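Local coordinates for protein aspartate aminotransferase, cytoplasmic (Schizosaccharomyces pombe 972h-, PDB 6JPK) that transfers the amino group of L-aspartate to 2-oxoglutarate, giving oxaloacetate and L-glutamate, with pyridoxal 5'-phosphate as cofactor, at residues T109-E120 with W138-L148. The protein carries 1 engineered substitution. Numbering follows the deposited sequence.
With PO4 (phosphate ion), chain C.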
loop_
_atom_site.group_PDB
_atom_site.type_symbol
_atom_site.label_atom_id
_atom_site.label_comp_id
_atom_site.label_asym_id
_atom_site.label_seq_id
_atom_site.Cartn_x
_atom_site.Cartn_y
_atom_site.Cartn_z
ATOM N N THR A 109 -9.395 -1.527 0.415
ATOM C CA THR A 109 -9.231 -1.159 -0.992
ATOM C C THR A 109 -8.130 -1.985 -1.645
ATOM O O THR A 109 -8.300 -2.498 -2.757
ATOM C CB THR A 109 -8.934 0.332 -1.123
ATOM O OG1 THR A 109 -10.011 1.066 -0.538
ATOM C CG2 THR A 109 -8.813 0.721 -2.605
ATOM N N GLY A 110 -6.990 -2.126 -0.956
ATOM C CA GLY A 110 -5.917 -2.961 -1.467
ATOM C C GLY A 110 -6.302 -4.423 -1.575
ATOM O O GLY A 110 -5.856 -5.115 -2.494
ATOM N N ALA A 111 -7.130 -4.924 -0.647
ATOM C CA ALA A 111 -7.636 -6.286 -0.801
ATOM C C ALA A 111 -8.482 -6.417 -2.067
ATOM O O ALA A 111 -8.343 -7.388 -2.822
ATOM C CB ALA A 111 -8.443 -6.702 0.430
ATOM N N ASN A 112 -9.361 -5.445 -2.313
ATOM C CA ASN A 112 -10.156 -5.457 -3.538
ATOM C C ASN A 112 -9.258 -5.384 -4.771
ATOM O O ASN A 112 -9.525 -6.044 -5.786
ATOM C CB ASN A 112 -11.163 -4.293 -3.527
ATOM C CG ASN A 112 -12.436 -4.616 -2.729
ATOM O OD1 ASN A 112 -13.341 -5.272 -3.236
ATOM N ND2 ASN A 112 -12.499 -4.157 -1.478
ATOM N N PHE A 113 -8.186 -4.588 -4.704
ATOM C CA PHE A 113 -7.281 -4.496 -5.844
ATOM C C PHE A 113 -6.611 -5.836 -6.105
ATOM O O PHE A 113 -6.502 -6.277 -7.259
ATOM C CB PHE A 113 -6.236 -3.402 -5.610
ATOM C CG PHE A 113 -5.233 -3.284 -6.724
ATOM C CD1 PHE A 113 -4.008 -3.929 -6.644
ATOM C CD2 PHE A 113 -5.529 -2.558 -7.866
ATOM C CE1 PHE A 113 -3.084 -3.844 -7.679
ATOM C CE2 PHE A 113 -4.615 -2.458 -8.901
ATOM C CZ PHE A 113 -3.388 -3.100 -8.812
ATOM N N LEU A 114 -6.190 -6.518 -5.037
ATOM C CA LEU A 114 -5.583 -7.840 -5.186
ATOM C C LEU A 114 -6.552 -8.823 -5.827
ATOM O O LEU A 114 -6.199 -9.533 -6.776
ATOM C CB LEU A 114 -5.144 -8.380 -3.825
ATOM C CG LEU A 114 -3.684 -8.306 -3.398
ATOM C CD1 LEU A 114 -3.539 -8.989 -2.037
ATOM C CD2 LEU A 114 -2.792 -8.973 -4.443
ATOM N N ALA A 115 -7.764 -8.920 -5.279
ATOM C CA ALA A 115 -8.718 -9.887 -5.798
ATOM C C ALA A 115 -9.041 -9.597 -7.252
ATOM O O ALA A 115 -9.084 -10.512 -8.083
ATOM C CB ALA A 115 -9.988 -9.880 -4.947
ATOM N N ALA A 116 -9.244 -8.318 -7.585
ATOM C CA ALA A 116 -9.625 -7.957 -8.945
ATOM C C ALA A 116 -8.485 -8.206 -9.925
ATOM O O ALA A 116 -8.721 -8.707 -11.028
ATOM C CB ALA A 116 -10.069 -6.497 -9.002
ATOM N N SER A 117 -7.248 -7.855 -9.546
ATOM C CA SER A 117 -6.099 -8.157 -10.402
ATOM C C SER A 117 -5.997 -9.652 -10.661
ATOM O O SER A 117 -5.864 -10.087 -11.811
ATOM C CB SER A 117 -4.797 -7.656 -9.776
ATOM O OG SER A 117 -4.839 -6.268 -9.536
ATOM N N PHE A 118 -6.067 -10.456 -9.600
ATOM C CA PHE A 118 -6.009 -11.900 -9.784
ATOM C C PHE A 118 -7.154 -12.391 -10.671
ATOM O O PHE A 118 -6.941 -13.161 -11.618
ATOM C CB PHE A 118 -6.046 -12.628 -8.437
ATOM C CG PHE A 118 -6.098 -14.113 -8.597
ATOM C CD1 PHE A 118 -4.943 -14.828 -8.839
ATOM C CD2 PHE A 118 -7.310 -14.784 -8.595
ATOM C CE1 PHE A 118 -4.984 -16.200 -9.036
ATOM C CE2 PHE A 118 -7.361 -16.136 -8.791
ATOM C CZ PHE A 118 -6.185 -16.854 -9.018
ATOM N N ILE A 119 -8.382 -11.968 -10.370
ATOM C CA ILE A 119 -9.539 -12.476 -11.108
ATOM C C ILE A 119 -9.486 -12.040 -12.573
ATOM O O ILE A 119 -9.857 -12.804 -13.471
ATOM C CB ILE A 119 -10.843 -12.039 -10.414
ATOM C CG1 ILE A 119 -11.003 -12.808 -9.089
ATOM C CG2 ILE A 119 -12.057 -12.298 -11.311
ATOM C CD1 ILE A 119 -12.010 -12.182 -8.111
ATOM N N GLU A 120 -9.017 -10.818 -12.841
ATOM C CA GLU A 120 -8.897 -10.367 -14.227
ATOM C C GLU A 120 -7.931 -11.253 -15.011
ATOM O O GLU A 120 -8.255 -11.728 -16.105
ATOM C CB GLU A 120 -8.457 -8.900 -14.276
ATOM C CG GLU A 120 -8.484 -8.291 -15.684
ATOM C CD GLU A 120 -7.272 -8.661 -16.532
ATOM O OE1 GLU A 120 -7.438 -8.811 -17.758
ATOM O OE2 GLU A 120 -6.160 -8.814 -15.984
ATOM N N TRP A 138 -20.214 1.756 -3.189
ATOM C CA TRP A 138 -18.985 2.521 -3.047
ATOM C C TRP A 138 -18.382 2.792 -4.428
ATOM O O TRP A 138 -18.088 1.835 -5.163
ATOM C CB TRP A 138 -18.010 1.738 -2.172
ATOM C CG TRP A 138 -16.754 2.454 -1.854
ATOM C CD1 TRP A 138 -16.608 3.782 -1.571
ATOM C CD2 TRP A 138 -15.445 1.880 -1.789
ATOM N NE1 TRP A 138 -15.284 4.070 -1.330
ATOM C CE2 TRP A 138 -14.550 2.918 -1.458
ATOM C CE3 TRP A 138 -14.943 0.586 -1.974
ATOM C CZ2 TRP A 138 -13.178 2.701 -1.307
ATOM C CZ3 TRP A 138 -13.580 0.373 -1.823
ATOM C CH2 TRP A 138 -12.717 1.426 -1.495
ATOM N N PRO A 139 -18.212 4.060 -4.827
ATOM C CA PRO A 139 -17.865 4.356 -6.235
ATOM C C PRO A 139 -16.535 3.772 -6.694
ATOM O O PRO A 139 -16.359 3.533 -7.897
ATOM C CB PRO A 139 -17.841 5.893 -6.281
ATOM C CG PRO A 139 -18.690 6.324 -5.096
ATOM C CD PRO A 139 -18.420 5.286 -4.034
ATOM N N VAL A 140 -15.601 3.514 -5.778
ATOM C CA VAL A 140 -14.347 2.884 -6.171
ATOM C C VAL A 140 -14.556 1.452 -6.658
ATOM O O VAL A 140 -13.713 0.927 -7.387
ATOM C CB VAL A 140 -13.347 2.963 -4.999
ATOM C CG1 VAL A 140 -12.083 2.196 -5.301
ATOM C CG2 VAL A 140 -13.003 4.428 -4.726
ATOM N N HIS A 141 -15.660 0.797 -6.290
ATOM C CA HIS A 141 -15.889 -0.550 -6.811
ATOM C C HIS A 141 -15.916 -0.549 -8.333
ATOM O O HIS A 141 -15.398 -1.474 -8.968
ATOM C CB HIS A 141 -17.190 -1.138 -6.261
ATOM C CG HIS A 141 -17.057 -1.728 -4.891
ATOM N ND1 HIS A 141 -18.144 -2.139 -4.147
ATOM C CD2 HIS A 141 -15.965 -1.980 -4.131
ATOM C CE1 HIS A 141 -17.726 -2.607 -2.984
ATOM N NE2 HIS A 141 -16.409 -2.524 -2.951
ATOM N N ARG A 142 -16.493 0.488 -8.941
ATOM C CA ARG A 142 -16.561 0.518 -10.397
ATOM C C ARG A 142 -15.207 0.853 -11.010
ATOM O O ARG A 142 -14.717 0.121 -11.871
ATOM C CB ARG A 142 -17.612 1.519 -10.880
ATOM C CG ARG A 142 -17.516 1.753 -12.387
ATOM C CD ARG A 142 -18.587 2.715 -12.920
ATOM N NE ARG A 142 -19.929 2.139 -12.813
ATOM C CZ ARG A 142 -20.507 1.370 -13.732
ATOM N NH1 ARG A 142 -19.877 1.048 -14.866
ATOM N NH2 ARG A 142 -21.736 0.921 -13.516
ATOM N N THR A 143 -14.587 1.960 -10.581
ATOM C CA THR A 143 -13.361 2.411 -11.236
ATOM C C THR A 143 -12.205 1.453 -10.991
ATOM O O THR A 143 -11.375 1.255 -11.878
ATOM C CB THR A 143 -12.981 3.830 -10.772
ATOM O OG1 THR A 143 -12.885 3.872 -9.344
ATOM C CG2 THR A 143 -14.028 4.831 -11.217
ATOM N N LEU A 144 -12.137 0.830 -9.815
ATOM C CA LEU A 144 -11.038 -0.099 -9.564
ATOM C C LEU A 144 -11.065 -1.257 -10.556
ATOM O O LEU A 144 -10.020 -1.647 -11.100
ATOM C CB LEU A 144 -11.102 -0.599 -8.117
ATOM C CG LEU A 144 -10.035 -1.590 -7.647
ATOM C CD1 LEU A 144 -9.669 -1.340 -6.176
ATOM C CD2 LEU A 144 -10.490 -3.040 -7.849
ATOM N N TRP A 145 -12.262 -1.803 -10.826
ATOM C CA TRP A 145 -12.377 -2.940 -11.733
ATOM C C TRP A 145 -12.207 -2.510 -13.179
ATOM O O TRP A 145 -11.537 -3.203 -13.955
ATOM C CB TRP A 145 -13.725 -3.646 -11.537
ATOM C CG TRP A 145 -13.737 -4.540 -10.330
ATOM C CD1 TRP A 145 -13.951 -4.172 -9.036
ATOM C CD2 TRP A 145 -13.526 -5.957 -10.313
ATOM N NE1 TRP A 145 -13.881 -5.271 -8.208
ATOM C CE2 TRP A 145 -13.614 -6.378 -8.968
ATOM C CE3 TRP A 145 -13.259 -6.908 -11.303
ATOM C CZ2 TRP A 145 -13.455 -7.703 -8.590
ATOM C CZ3 TRP A 145 -13.102 -8.233 -10.923
ATOM C CH2 TRP A 145 -13.204 -8.616 -9.578
ATOM N N GLU A 146 -12.813 -1.380 -13.565
ATOM C CA GLU A 146 -12.644 -0.868 -14.927
ATOM C C GLU A 146 -11.180 -0.549 -15.230
ATOM O O GLU A 146 -10.702 -0.811 -16.344
ATOM C CB GLU A 146 -13.512 0.379 -15.148
ATOM C CG GLU A 146 -15.018 0.101 -15.311
ATOM C CD GLU A 146 -15.881 1.372 -15.399
ATOM O OE1 GLU A 146 -15.368 2.479 -15.105
ATOM O OE2 GLU A 146 -17.082 1.258 -15.765
ATOM N N LYS A 147 -10.454 0.029 -14.261
ATOM C CA LYS A 147 -9.035 0.320 -14.484
ATOM C C LYS A 147 -8.232 -0.947 -14.740
ATOM O O LYS A 147 -7.207 -0.898 -15.422
ATOM C CB LYS A 147 -8.416 1.060 -13.292
ATOM C CG LYS A 147 -8.951 2.467 -13.009
ATOM C CD LYS A 147 -8.871 3.396 -14.192
ATOM C CE LYS A 147 -9.188 4.825 -13.745
ATOM N NZ LYS A 147 -8.985 5.783 -14.859
ATOM N N LEU A 148 -8.657 -2.083 -14.190
ATOM C CA LEU A 148 -7.982 -3.347 -14.448
ATOM C C LEU A 148 -8.499 -4.033 -15.693
ATOM O O LEU A 148 -8.079 -5.154 -15.981
ATOM C CB LEU A 148 -8.114 -4.283 -13.242
ATOM C CG LEU A 148 -7.298 -3.804 -12.043
ATOM C CD1 LEU A 148 -7.689 -4.522 -10.761
ATOM C CD2 LEU A 148 -5.801 -3.974 -12.332
HETATM P P PO4 C . -10.441 0.843 3.340
HETATM O O1 PO4 C . -9.603 0.813 2.077
HETATM O O2 PO4 C . -10.187 -0.373 4.202
HETATM O O3 PO4 C . -10.091 2.109 4.093
HETATM O O4 PO4 C . -11.918 0.867 3.031
HETATM O O HOH W 1 -12.979 -6.419 -5.356
#
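Ala116 presses its methyl group squarely onto the indole of Trp145, a CH-pi contact in which CB stands 3.5 Å from the centroid of the six-membered ring and 10° off its normal. Here the axes of segments 109-120 and 140-147 run in the same general direction, 39° apart and 9.8 Å from each other. Ala116 CB also meets Leu144 CD2 and lies 3.6 Å from Leu148 CD1, which makes this small residue the tight point of the interface. Leu144 enters as a knob among Thr109, Asn112, Phe113 and Ala116; with CG anti to the backbone N (chi1 180°), its two methyls reach across to helix 107-127. Ile119 CD1 lies at the edge of the indole, 4.0 Å from Trp145 CH2. Were Trp145 an alanine, the Ala116 methyl would probably lose the ring it lies on and Ile119 CD1 its contact with the indole edge, opening a gap between the helices. No direct hydrogen bond joins the segments.

The flank of Phe113, Ser117 and Leu148 is less buried. Leu148 CD2 lies 3.9 Å from Phe113 CE2, the two side chains crossing at about a right angle. The Ser117 hydroxyl turns back to Phe113 O (2.8 Å from Ser117 OG), a carbonyl that also accepts from Ser117 N on its opposite face. Contact is looser at Glu120, whose CG lies against the Leu148 carbonyl while its carboxylate pairs with Lys125.

At the N-terminal end, Thr109 N binds a phosphate ion, and Trp138 probably contributes to the L-aspartate site. Asp219 accepts from His141 NE2 and Asn112 ND2, and Asn112 ND2 also bonds to Gly108 O. Beyond them, Asn112 and Ile119 pack on strand 247-252 and Trp145 on strand 152-159, so both helices cover the central sheet of the aminotransferase fold.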